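Long-range contacts in tRNA (guanine(26)-N(2))-dimethyltransferase (Pyrococcus horikoshii, PDB 2DUL), which dimethylates the exocyclic amino group of guanine 26 in tRNA, using two molecules of S-adenosyl-L-methionine as methyl donors: residues G257-E262 against L320-H325; R188-H193 against I250-K255; P48-D53 against R130-I135. All coordinates share one frame; numbering follows the deposited sequence.

Interaction 1 of 3, residues G257-E262 against L320-H325; sequences GKFELE and LFYDTH
Phe259 is the centrepiece of the apolar packing here, with Leu320 laid over one face of its ring. Leu320 CB makes a CH-pi contact 3.9 Å from the centroid of the Phe259 ring, close to the ring normal, and Leu320 CD1 settles near the root of the ring, 3.7 Å from Phe259 CG. Leu261 extends this apolar patch through its CD2, 3.9 Å from Leu320 CD1. The Phe259 and Tyr322 rings lie nearly parallel, at 20°, but slid so far apart that they barely overlap; their closest atoms are Phe259 CE2 and Tyr322 CE1, at 3.4 Å. With CG held between the backbone N and the carbonyl carbon (chi1 64°), the Phe259 ring is brought to both partners. An alanine here is likely to leave Leu320 without its aromatic surface and Tyr322 without its neighbouring ring.

Water bridges the polar backbone and hydroxyl groups. One molecule donates to Gly257 O (2.6 Å) and to Phe321 O (3.1 Å). A second lies over the Phe259 face opposite Leu320 and joins Phe259 O to Tyr322 OH, 2.6 Å from that hydroxyl.

The arrangement joins the edge strands of two separate three-stranded antiparallel sheets, 259-263 and 322-323, with the loop residues leading into them, through side chains and bridging water, without direct backbone pairing.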
loop_
_atom_site.group_PDB
_atom_site.type_symbol
_atom_site.label_atom_id
_atom_site.label_comp_id
_atom_site.label_asym_id
_atom_site.label_seq_id
_atom_site.Cartn_x
_atom_site.Cartn_y
_atom_site.Cartn_z
ATOM N N GLY A 257 26.890 -2.675 4.533
ATOM C CA GLY A 257 25.554 -2.143 4.714
ATOM C C GLY A 257 25.365 -0.881 3.886
ATOM O O GLY A 257 24.317 -0.244 3.931
ATOM N N LYS A 258 26.390 -0.512 3.128
ATOM C CA LYS A 258 26.302 0.670 2.280
ATOM C C LYS A 258 25.515 0.340 1.018
ATOM O O LYS A 258 25.685 -0.732 0.437
ATOM C CB LYS A 258 27.695 1.163 1.888
ATOM C CG LYS A 258 27.669 2.399 0.988
ATOM C CD LYS A 258 29.071 2.887 0.666
ATOM C CE LYS A 258 29.033 4.117 -0.235
ATOM N NZ LYS A 258 28.300 3.830 -1.500
ATOM N N PHE A 259 24.652 1.261 0.599
ATOM C CA PHE A 259 23.860 1.057 -0.604
ATOM C C PHE A 259 24.188 2.126 -1.636
ATOM O O PHE A 259 24.702 3.191 -1.298
ATOM C CB PHE A 259 22.352 1.076 -0.277
ATOM C CG PHE A 259 21.840 2.401 0.244
ATOM C CD1 PHE A 259 21.655 3.486 -0.614
ATOM C CD2 PHE A 259 21.523 2.557 1.590
ATOM C CE1 PHE A 259 21.159 4.705 -0.133
ATOM C CE2 PHE A 259 21.029 3.769 2.080
ATOM C CZ PHE A 259 20.847 4.848 1.216
ATOM N N GLU A 260 23.906 1.819 -2.896
ATOM C CA GLU A 260 24.138 2.750 -3.998
ATOM C C GLU A 260 22.854 2.747 -4.811
ATOM O O GLU A 260 22.167 1.726 -4.884
ATOM C CB GLU A 260 25.289 2.276 -4.891
ATOM C CG GLU A 260 26.542 1.844 -4.149
ATOM C CD GLU A 260 27.621 1.326 -5.084
ATOM O OE1 GLU A 260 27.277 0.853 -6.191
ATOM O OE2 GLU A 260 28.810 1.383 -4.707
ATOM N N LEU A 261 22.530 3.877 -5.426
ATOM C CA LEU A 261 21.321 3.961 -6.227
ATOM C C LEU A 261 21.664 4.232 -7.685
ATOM O O LEU A 261 22.598 4.970 -7.982
ATOM C CB LEU A 261 20.422 5.094 -5.722
ATOM C CG LEU A 261 20.089 5.131 -4.228
ATOM C CD1 LEU A 261 19.305 6.402 -3.926
ATOM C CD2 LEU A 261 19.293 3.889 -3.840
ATOM N N GLU A 262 20.915 3.619 -8.593
ATOM C CA GLU A 262 21.133 3.865 -10.007
ATOM C C GLU A 262 19.791 4.073 -10.679
ATOM O O GLU A 262 18.979 3.154 -10.774
ATOM C CB GLU A 262 21.873 2.709 -10.685
ATOM C CG GLU A 262 21.986 2.913 -12.193
ATOM C CD GLU A 262 22.892 1.911 -12.871
ATOM O OE1 GLU A 262 22.850 0.714 -12.514
ATOM O OE2 GLU A 262 23.642 2.322 -13.777
ATOM N N LEU A 320 15.681 4.402 0.811
ATOM C CA LEU A 320 16.365 3.566 1.787
ATOM C C LEU A 320 16.772 4.223 3.111
ATOM O O LEU A 320 16.363 5.344 3.431
ATOM C CB LEU A 320 17.577 2.901 1.113
ATOM C CG LEU A 320 17.215 2.222 -0.220
ATOM C CD1 LEU A 320 18.432 1.516 -0.810
ATOM C CD2 LEU A 320 16.071 1.227 0.005
ATOM N N PHE A 321 17.568 3.501 3.892
ATOM C CA PHE A 321 17.999 3.986 5.197
ATOM C C PHE A 321 19.150 3.146 5.719
ATOM O O PHE A 321 19.562 2.179 5.078
ATOM C CB PHE A 321 16.822 3.921 6.176
ATOM C CG PHE A 321 16.248 2.536 6.354
ATOM C CD1 PHE A 321 16.722 1.691 7.355
ATOM C CD2 PHE A 321 15.230 2.077 5.516
ATOM C CE1 PHE A 321 16.187 0.406 7.521
ATOM C CE2 PHE A 321 14.690 0.799 5.671
ATOM C CZ PHE A 321 15.170 -0.040 6.677
ATOM N N TYR A 322 19.672 3.524 6.880
ATOM C CA TYR A 322 20.771 2.791 7.489
ATOM C C TYR A 322 20.267 2.160 8.779
ATOM O O TYR A 322 19.737 2.847 9.647
ATOM C CB TYR A 322 21.948 3.733 7.782
ATOM C CG TYR A 322 22.520 4.387 6.538
ATOM C CD1 TYR A 322 23.018 3.615 5.489
ATOM C CD2 TYR A 322 22.531 5.775 6.396
ATOM C CE1 TYR A 322 23.508 4.210 4.324
ATOM C CE2 TYR A 322 23.022 6.377 5.234
ATOM C CZ TYR A 322 23.505 5.588 4.204
ATOM O OH TYR A 322 23.978 6.177 3.047
ATOM N N ASP A 323 20.415 0.844 8.887
ATOM C CA ASP A 323 19.974 0.123 10.077
ATOM C C ASP A 323 21.161 0.036 11.034
ATOM O O ASP A 323 22.116 -0.691 10.781
ATOM C CB ASP A 323 19.491 -1.272 9.687
ATOM C CG ASP A 323 18.803 -1.993 10.833
ATOM O OD1 ASP A 323 19.494 -2.366 11.807
ATOM O OD2 ASP A 323 17.566 -2.171 10.758
ATOM N N THR A 324 21.097 0.794 12.124
ATOM C CA THR A 324 22.178 0.830 13.104
ATOM C C THR A 324 22.578 -0.549 13.621
ATOM O O THR A 324 23.761 -0.837 13.796
ATOM C CB THR A 324 21.803 1.716 14.311
ATOM O OG1 THR A 324 21.399 3.012 13.848
ATOM C CG2 THR A 324 23.001 1.880 15.233
ATOM N N HIS A 325 21.593 -1.402 13.862
ATOM C CA HIS A 325 21.876 -2.739 14.364
ATOM C C HIS A 325 22.587 -3.602 13.321
ATOM O O HIS A 325 23.675 -4.120 13.570
ATOM C CB HIS A 325 20.579 -3.413 14.813
ATOM C CG HIS A 325 20.789 -4.749 15.450
ATOM N ND1 HIS A 325 21.047 -5.890 14.722
ATOM C CD2 HIS A 325 20.827 -5.118 16.753
ATOM C CE1 HIS A 325 21.234 -6.905 15.548
ATOM N NE2 HIS A 325 21.106 -6.463 16.787
HETATM O O HOH W 1 21.839 0.112 4.558
HETATM O O HOH W 2 24.814 4.708 1.136
#

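Interaction 2 of 3, residues R188-H193 against I250-K255; sequences RGELCH and IYFDDK
The unusual feature is that Arg188 and Glu190, opposite in charge, both come up to the one ring of Phe252. Glu190 OE2 lies in the plane of that ring, at its edge, 3.7 Å from Phe252 CZ, with the carboxylate turned perpendicular to the ring. Arg188 NH1 approaches the ring obliquely, 3.5 Å from Phe252 CE2. Leu191 completes the surroundings with an apolar contact, its CD2 lying 3.7 Å from Phe252 CE1. Phe252 reaches all three with its CG trans to the backbone N (chi1 -174°).

The same NH1 forms a salt bridge of 2.7 Å with Asp254 OD1, an oxygen that itself lies at the edge of the Phe252 ring, in its plane. The distance is short, but the N-H points poorly at the oxygen (120°), so the hydrogen bond within it is weak, and the guanidinium and carboxylate planes stand almost at right angles. Bends at chi2 and chi3 carry the Arg188 chain to this position.

In the fold, the contact sets the type I turn from Gly189 to Cys192, which leads into helix 192-209, against Phe252 of strand 247-252 and the loop that follows. Arg330 of helix 324-331 ties the two sides together, pairing with Glu190 OE1 in a salt bridge and donating to Asp254 O.

Chemically, the slightly positive rim of Phe252 is probably a congenial neighbour for the carboxylates of Asp254 and of Glu190, whose main charge partner remains Arg330, whereas Arg188 and Asp254 appear to be held more by attraction of charge than by directional bonding.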
loop_
_atom_site.group_PDB
_atom_site.type_symbol
_atom_site.label_atom_id
_atom_site.label_comp_id
_atom_site.label_asym_id
_atom_site.label_seq_id
_atom_site.Cartn_x
_atom_site.Cartn_y
_atom_site.Cartn_z
ATOM N N ARG A 188 17.241 -9.152 0.303
ATOM C CA ARG A 188 16.904 -9.563 1.659
ATOM C C ARG A 188 17.726 -8.785 2.685
ATOM O O ARG A 188 18.668 -8.078 2.329
ATOM C CB ARG A 188 17.097 -11.076 1.827
ATOM C CG ARG A 188 18.314 -11.675 1.143
ATOM C CD ARG A 188 19.602 -11.415 1.906
ATOM N NE ARG A 188 20.302 -10.216 1.451
ATOM C CZ ARG A 188 21.393 -9.725 2.034
ATOM N NH1 ARG A 188 21.970 -8.633 1.552
ATOM N NH2 ARG A 188 21.903 -10.323 3.105
ATOM N N GLY A 189 17.357 -8.896 3.955
ATOM C CA GLY A 189 18.088 -8.181 4.984
ATOM C C GLY A 189 17.315 -7.017 5.576
ATOM O O GLY A 189 16.101 -6.905 5.401
ATOM N N GLU A 190 18.035 -6.136 6.261
ATOM C CA GLU A 190 17.440 -4.983 6.926
ATOM C C GLU A 190 16.640 -4.021 6.051
ATOM O O GLU A 190 15.759 -3.327 6.546
ATOM C CB GLU A 190 18.530 -4.189 7.659
ATOM C CG GLU A 190 19.649 -3.695 6.754
ATOM C CD GLU A 190 20.873 -4.593 6.780
ATOM O OE1 GLU A 190 20.716 -5.830 6.724
ATOM O OE2 GLU A 190 21.998 -4.057 6.848
ATOM N N LEU A 191 16.944 -3.968 4.761
ATOM C CA LEU A 191 16.237 -3.053 3.869
ATOM C C LEU A 191 15.050 -3.671 3.128
ATOM O O LEU A 191 14.316 -2.962 2.441
ATOM C CB LEU A 191 17.221 -2.478 2.839
ATOM C CG LEU A 191 18.080 -1.263 3.219
ATOM C CD1 LEU A 191 18.526 -1.339 4.661
ATOM C CD2 LEU A 191 19.268 -1.182 2.272
ATOM N N CYS A 192 14.844 -4.975 3.290
ATOM C CA CYS A 192 13.781 -5.666 2.561
ATOM C C CYS A 192 12.364 -5.105 2.661
ATOM O O CYS A 192 11.631 -5.119 1.670
ATOM C CB CYS A 192 13.774 -7.162 2.908
ATOM S SG CYS A 192 13.172 -7.592 4.542
ATOM N N HIS A 193 11.964 -4.609 3.829
ATOM C CA HIS A 193 10.623 -4.055 3.961
ATOM C C HIS A 193 10.442 -2.890 2.983
ATOM O O HIS A 193 9.408 -2.778 2.321
ATOM C CB HIS A 193 10.377 -3.576 5.393
ATOM C CG HIS A 193 10.334 -4.683 6.402
ATOM N ND1 HIS A 193 10.382 -4.455 7.761
ATOM C CD2 HIS A 193 10.249 -6.027 6.249
ATOM C CE1 HIS A 193 10.333 -5.610 8.401
ATOM N NE2 HIS A 193 10.251 -6.580 7.507
ATOM N N ILE A 250 19.119 -0.880 -6.993
ATOM C CA ILE A 250 19.878 -0.717 -5.765
ATOM C C ILE A 250 21.042 -1.699 -5.742
ATOM O O ILE A 250 20.908 -2.845 -6.171
ATOM C CB ILE A 250 19.002 -1.016 -4.527
ATOM C CG1 ILE A 250 17.838 -0.029 -4.459
ATOM C CG2 ILE A 250 19.854 -0.966 -3.262
ATOM C CD1 ILE A 250 16.703 -0.503 -3.574
ATOM N N TYR A 251 22.181 -1.231 -5.248
ATOM C CA TYR A 251 23.370 -2.049 -5.102
ATOM C C TYR A 251 23.607 -2.049 -3.599
ATOM O O TYR A 251 23.498 -1.010 -2.944
ATOM C CB TYR A 251 24.534 -1.419 -5.856
ATOM C CG TYR A 251 24.308 -1.423 -7.355
ATOM C CD1 TYR A 251 24.545 -2.573 -8.107
ATOM C CD2 TYR A 251 23.832 -0.288 -8.010
ATOM C CE1 TYR A 251 24.318 -2.598 -9.478
ATOM C CE2 TYR A 251 23.593 -0.296 -9.384
ATOM C CZ TYR A 251 23.840 -1.458 -10.112
ATOM O OH TYR A 251 23.606 -1.488 -11.464
ATOM N N PHE A 252 23.919 -3.214 -3.052
ATOM C CA PHE A 252 24.099 -3.345 -1.613
ATOM C C PHE A 252 25.368 -4.118 -1.274
ATOM O O PHE A 252 25.599 -5.203 -1.801
ATOM C CB PHE A 252 22.876 -4.066 -1.039
ATOM C CG PHE A 252 22.855 -4.155 0.463
ATOM C CD1 PHE A 252 22.492 -3.056 1.237
ATOM C CD2 PHE A 252 23.167 -5.354 1.100
ATOM C CE1 PHE A 252 22.435 -3.152 2.628
ATOM C CE2 PHE A 252 23.115 -5.459 2.490
ATOM C CZ PHE A 252 22.747 -4.357 3.256
ATOM N N ASP A 253 26.193 -3.552 -0.398
ATOM C CA ASP A 253 27.435 -4.210 0.008
ATOM C C ASP A 253 27.158 -4.997 1.287
ATOM O O ASP A 253 26.939 -4.407 2.341
ATOM C CB ASP A 253 28.526 -3.176 0.280
ATOM C CG ASP A 253 29.908 -3.804 0.423
ATOM O OD1 ASP A 253 30.012 -4.958 0.906
ATOM O OD2 ASP A 253 30.894 -3.130 0.064
ATOM N N ASP A 254 27.179 -6.322 1.193
ATOM C CA ASP A 254 26.901 -7.174 2.349
ATOM C C ASP A 254 27.895 -7.040 3.499
ATOM O O ASP A 254 27.578 -7.373 4.642
ATOM C CB ASP A 254 26.844 -8.643 1.928
ATOM C CG ASP A 254 25.771 -8.914 0.898
ATOM O OD1 ASP A 254 24.608 -8.516 1.119
ATOM O OD2 ASP A 254 26.093 -9.534 -0.136
ATOM N N LYS A 255 29.098 -6.567 3.204
ATOM C CA LYS A 255 30.107 -6.430 4.243
ATOM C C LYS A 255 30.067 -5.097 4.982
ATOM O O LYS A 255 30.662 -4.962 6.052
ATOM C CB LYS A 255 31.502 -6.654 3.651
ATOM C CG LYS A 255 31.751 -8.094 3.210
ATOM C CD LYS A 255 33.207 -8.348 2.838
ATOM C CE LYS A 255 33.598 -7.672 1.533
ATOM N NZ LYS A 255 33.508 -6.187 1.606
#

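Interaction 3 of 3, residues P48-D53 against R130-I135; sequences PKIVLD and RYFHFI
Ile50 O is gripped by two successive backbone amides, His133 N at 2.8 Å and Phe134 N at 3.3 Å. The first donor lies in the carbonyl plane, while the second is tilted from it. This double acceptance falls where the partner chain turns a corner at His133. The bond from Phe134 N belongs to the regular parallel pattern, which continues with Leu52 N donating to Phe134 O at 2.9 Å; the bond from His133 N is the addition at the corner. The bridges run Val51 with Phe134 and Leu52 with Ile135.

Strands 50-53 and 132-137 are neighbours in the largely parallel central sheet of the class I methyltransferase fold, with 73-78 on the other flank of 50-53. The predicted S-adenosyl-L-methionine site is close by: the side chain of Leu52 is about 6 Å from that of Ala121, and that of Phe134 is about 6 Å from that of Arg61.

On the Leu52 side, the Phe132 ring is sandwiched. Leu52 CB sits over the centre of one face, 3.7 Å from the ring centroid in a CH-pi contact, and Tyr131 CD1 covers the opposite face. Ile50 wedges in beside them through CG2, trans to its backbone N, which lies 3.6 Å from Tyr131 CE1 and also meets Phe132 CD2; its CG1 lies 3.6 Å from His133 CD2. The Tyr131 hydroxyl is hydrogen-bonded to Glu73. On the other side of the sheet, Val51 CG1 packs against Phe134 CB, which Pro48 CB also touches. Helix 33-46 covers this surface, its Leu43 meeting both Pro48 and Phe134.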
loop_
_atom_site.group_PDB
_atom_site.type_symbol
_atom_site.label_atom_id
_atom_site.label_comp_id
_atom_site.label_asym_id
_atom_site.label_seq_id
_atom_site.Cartn_x
_atom_site.Cartn_y
_atom_site.Cartn_z
ATOM N N PRO A 48 -13.202 9.938 -3.576
ATOM C CA PRO A 48 -13.609 9.285 -4.830
ATOM C C PRO A 48 -15.103 8.936 -4.794
ATOM O O PRO A 48 -15.609 8.451 -3.779
ATOM C CB PRO A 48 -12.708 8.052 -4.884
ATOM C CG PRO A 48 -12.522 7.716 -3.428
ATOM C CD PRO A 48 -12.291 9.077 -2.799
ATOM N N LYS A 49 -15.804 9.185 -5.896
ATOM C CA LYS A 49 -17.244 8.927 -5.966
ATOM C C LYS A 49 -17.654 7.468 -6.189
ATOM O O LYS A 49 -18.503 6.938 -5.465
ATOM C CB LYS A 49 -17.869 9.804 -7.057
ATOM C CG LYS A 49 -19.368 9.618 -7.242
ATOM C CD LYS A 49 -19.968 10.712 -8.130
ATOM C CE LYS A 49 -19.452 10.649 -9.561
ATOM N NZ LYS A 49 -19.930 9.428 -10.262
ATOM N N ILE A 50 -17.063 6.830 -7.198
ATOM C CA ILE A 50 -17.373 5.441 -7.528
ATOM C C ILE A 50 -16.199 4.559 -7.107
ATOM O O ILE A 50 -15.097 4.683 -7.640
ATOM C CB ILE A 50 -17.613 5.290 -9.039
ATOM C CG1 ILE A 50 -18.603 6.356 -9.512
ATOM C CG2 ILE A 50 -18.156 3.906 -9.352
ATOM C CD1 ILE A 50 -18.805 6.382 -11.019
ATOM N N VAL A 51 -16.436 3.657 -6.162
ATOM C CA VAL A 51 -15.359 2.814 -5.662
ATOM C C VAL A 51 -15.654 1.321 -5.716
ATOM O O VAL A 51 -16.810 0.902 -5.726
ATOM C CB VAL A 51 -15.015 3.207 -4.220
ATOM C CG1 VAL A 51 -14.719 4.707 -4.154
ATOM C CG2 VAL A 51 -16.176 2.860 -3.289
ATOM N N LEU A 52 -14.590 0.527 -5.745
ATOM C CA LEU A 52 -14.709 -0.920 -5.804
ATOM C C LEU A 52 -13.900 -1.653 -4.731
ATOM O O LEU A 52 -12.709 -1.386 -4.539
ATOM C CB LEU A 52 -14.256 -1.428 -7.183
ATOM C CG LEU A 52 -14.063 -2.946 -7.305
ATOM C CD1 LEU A 52 -15.415 -3.644 -7.189
ATOM C CD2 LEU A 52 -13.400 -3.286 -8.640
ATOM N N ASP A 53 -14.569 -2.568 -4.036
ATOM C CA ASP A 53 -13.947 -3.432 -3.033
ATOM C C ASP A 53 -13.898 -4.733 -3.851
ATOM O O ASP A 53 -14.853 -5.509 -3.861
ATOM C CB ASP A 53 -14.864 -3.566 -1.810
ATOM C CG ASP A 53 -14.354 -4.578 -0.793
ATOM O OD1 ASP A 53 -13.220 -5.076 -0.952
ATOM O OD2 ASP A 53 -15.091 -4.870 0.173
ATOM N N ARG A 130 -12.606 1.638 -17.413
ATOM C CA ARG A 130 -12.466 3.064 -17.100
ATOM C C ARG A 130 -13.719 3.557 -16.384
ATOM O O ARG A 130 -14.359 4.518 -16.815
ATOM C CB ARG A 130 -12.265 3.862 -18.395
ATOM C CG ARG A 130 -11.035 3.445 -19.190
ATOM C CD ARG A 130 -9.768 3.672 -18.380
ATOM N NE ARG A 130 -8.599 3.097 -19.036
ATOM C CZ ARG A 130 -7.475 2.789 -18.404
ATOM N NH1 ARG A 130 -6.460 2.266 -19.079
ATOM N NH2 ARG A 130 -7.369 3.000 -17.093
ATOM N N TYR A 131 -14.044 2.910 -15.270
ATOM C CA TYR A 131 -15.256 3.231 -14.532
ATOM C C TYR A 131 -15.096 3.705 -13.091
ATOM O O TYR A 131 -15.813 4.603 -12.653
ATOM C CB TYR A 131 -16.166 1.999 -14.564
ATOM C CG TYR A 131 -17.536 2.198 -13.960
ATOM C CD1 TYR A 131 -17.834 1.729 -12.676
ATOM C CD2 TYR A 131 -18.542 2.844 -14.677
ATOM C CE1 TYR A 131 -19.108 1.900 -12.126
ATOM C CE2 TYR A 131 -19.814 3.018 -14.140
ATOM C CZ TYR A 131 -20.091 2.544 -12.864
ATOM O OH TYR A 131 -21.346 2.715 -12.332
ATOM N N PHE A 132 -14.167 3.107 -12.353
ATOM C CA PHE A 132 -13.986 3.468 -10.951
ATOM C C PHE A 132 -12.994 4.580 -10.643
ATOM O O PHE A 132 -11.922 4.654 -11.239
ATOM C CB PHE A 132 -13.586 2.230 -10.134
ATOM C CG PHE A 132 -14.584 1.112 -10.202
ATOM C CD1 PHE A 132 -14.407 0.058 -11.093
ATOM C CD2 PHE A 132 -15.717 1.131 -9.396
ATOM C CE1 PHE A 132 -15.352 -0.964 -11.185
ATOM C CE2 PHE A 132 -16.670 0.116 -9.477
ATOM C CZ PHE A 132 -16.488 -0.934 -10.375
ATOM N N HIS A 133 -13.360 5.433 -9.689
ATOM C CA HIS A 133 -12.495 6.520 -9.246
ATOM C C HIS A 133 -11.469 5.925 -8.283
ATOM O O HIS A 133 -10.389 6.473 -8.087
ATOM C CB HIS A 133 -13.316 7.598 -8.529
ATOM C CG HIS A 133 -14.262 8.331 -9.427
ATOM N ND1 HIS A 133 -13.832 9.146 -10.453
ATOM C CD2 HIS A 133 -15.615 8.355 -9.470
ATOM C CE1 HIS A 133 -14.878 9.640 -11.090
ATOM N NE2 HIS A 133 -15.973 9.176 -10.513
ATOM N N PHE A 134 -11.825 4.800 -7.671
ATOM C CA PHE A 134 -10.923 4.129 -6.743
ATOM C C PHE A 134 -11.206 2.638 -6.710
ATOM O O PHE A 134 -12.358 2.214 -6.655
ATOM C CB PHE A 134 -11.059 4.696 -5.321
ATOM C CG PHE A 134 -10.295 3.909 -4.272
ATOM C CD1 PHE A 134 -8.904 3.819 -4.315
ATOM C CD2 PHE A 134 -10.972 3.241 -3.254
ATOM C CE1 PHE A 134 -8.198 3.070 -3.356
ATOM C CE2 PHE A 134 -10.275 2.491 -2.292
ATOM C CZ PHE A 134 -8.887 2.406 -2.345
ATOM N N ILE A 135 -10.141 1.849 -6.766
ATOM C CA ILE A 135 -10.257 0.399 -6.699
ATOM C C ILE A 135 -9.302 -0.052 -5.605
ATOM O O ILE A 135 -8.148 0.373 -5.573
ATOM C CB ILE A 135 -9.848 -0.292 -8.031
ATOM C CG1 ILE A 135 -10.865 0.026 -9.130
ATOM C CG2 ILE A 135 -9.761 -1.809 -7.825
ATOM C CD1 ILE A 135 -10.531 -0.610 -10.484
#

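How the interactions relate
Interactions 1 and 2 are adjoining parts of one region of the chain, their centres about 7 Å apart. Strands 247-252 and 259-263 pair in the same antiparallel sheet, with a backbone hydrogen bond from Glu260 N to Tyr251 O (2.9 Å); Glu262 OE1 and Tyr251 OH, 2.6 Å apart, probably form another. On the partner side Phe321 CZ packs 3.3 Å from Glu190 O. Interaction 3 belongs to the catalytic fold on the opposite side of the chain's centre. Its centre is about 38 Å from that of interaction 1 and about 37 Å from that of interaction 2, with nearest atoms about 24 and 19 Å away. It alone borders the predicted S-adenosyl-L-methionine site; the others are remote from it.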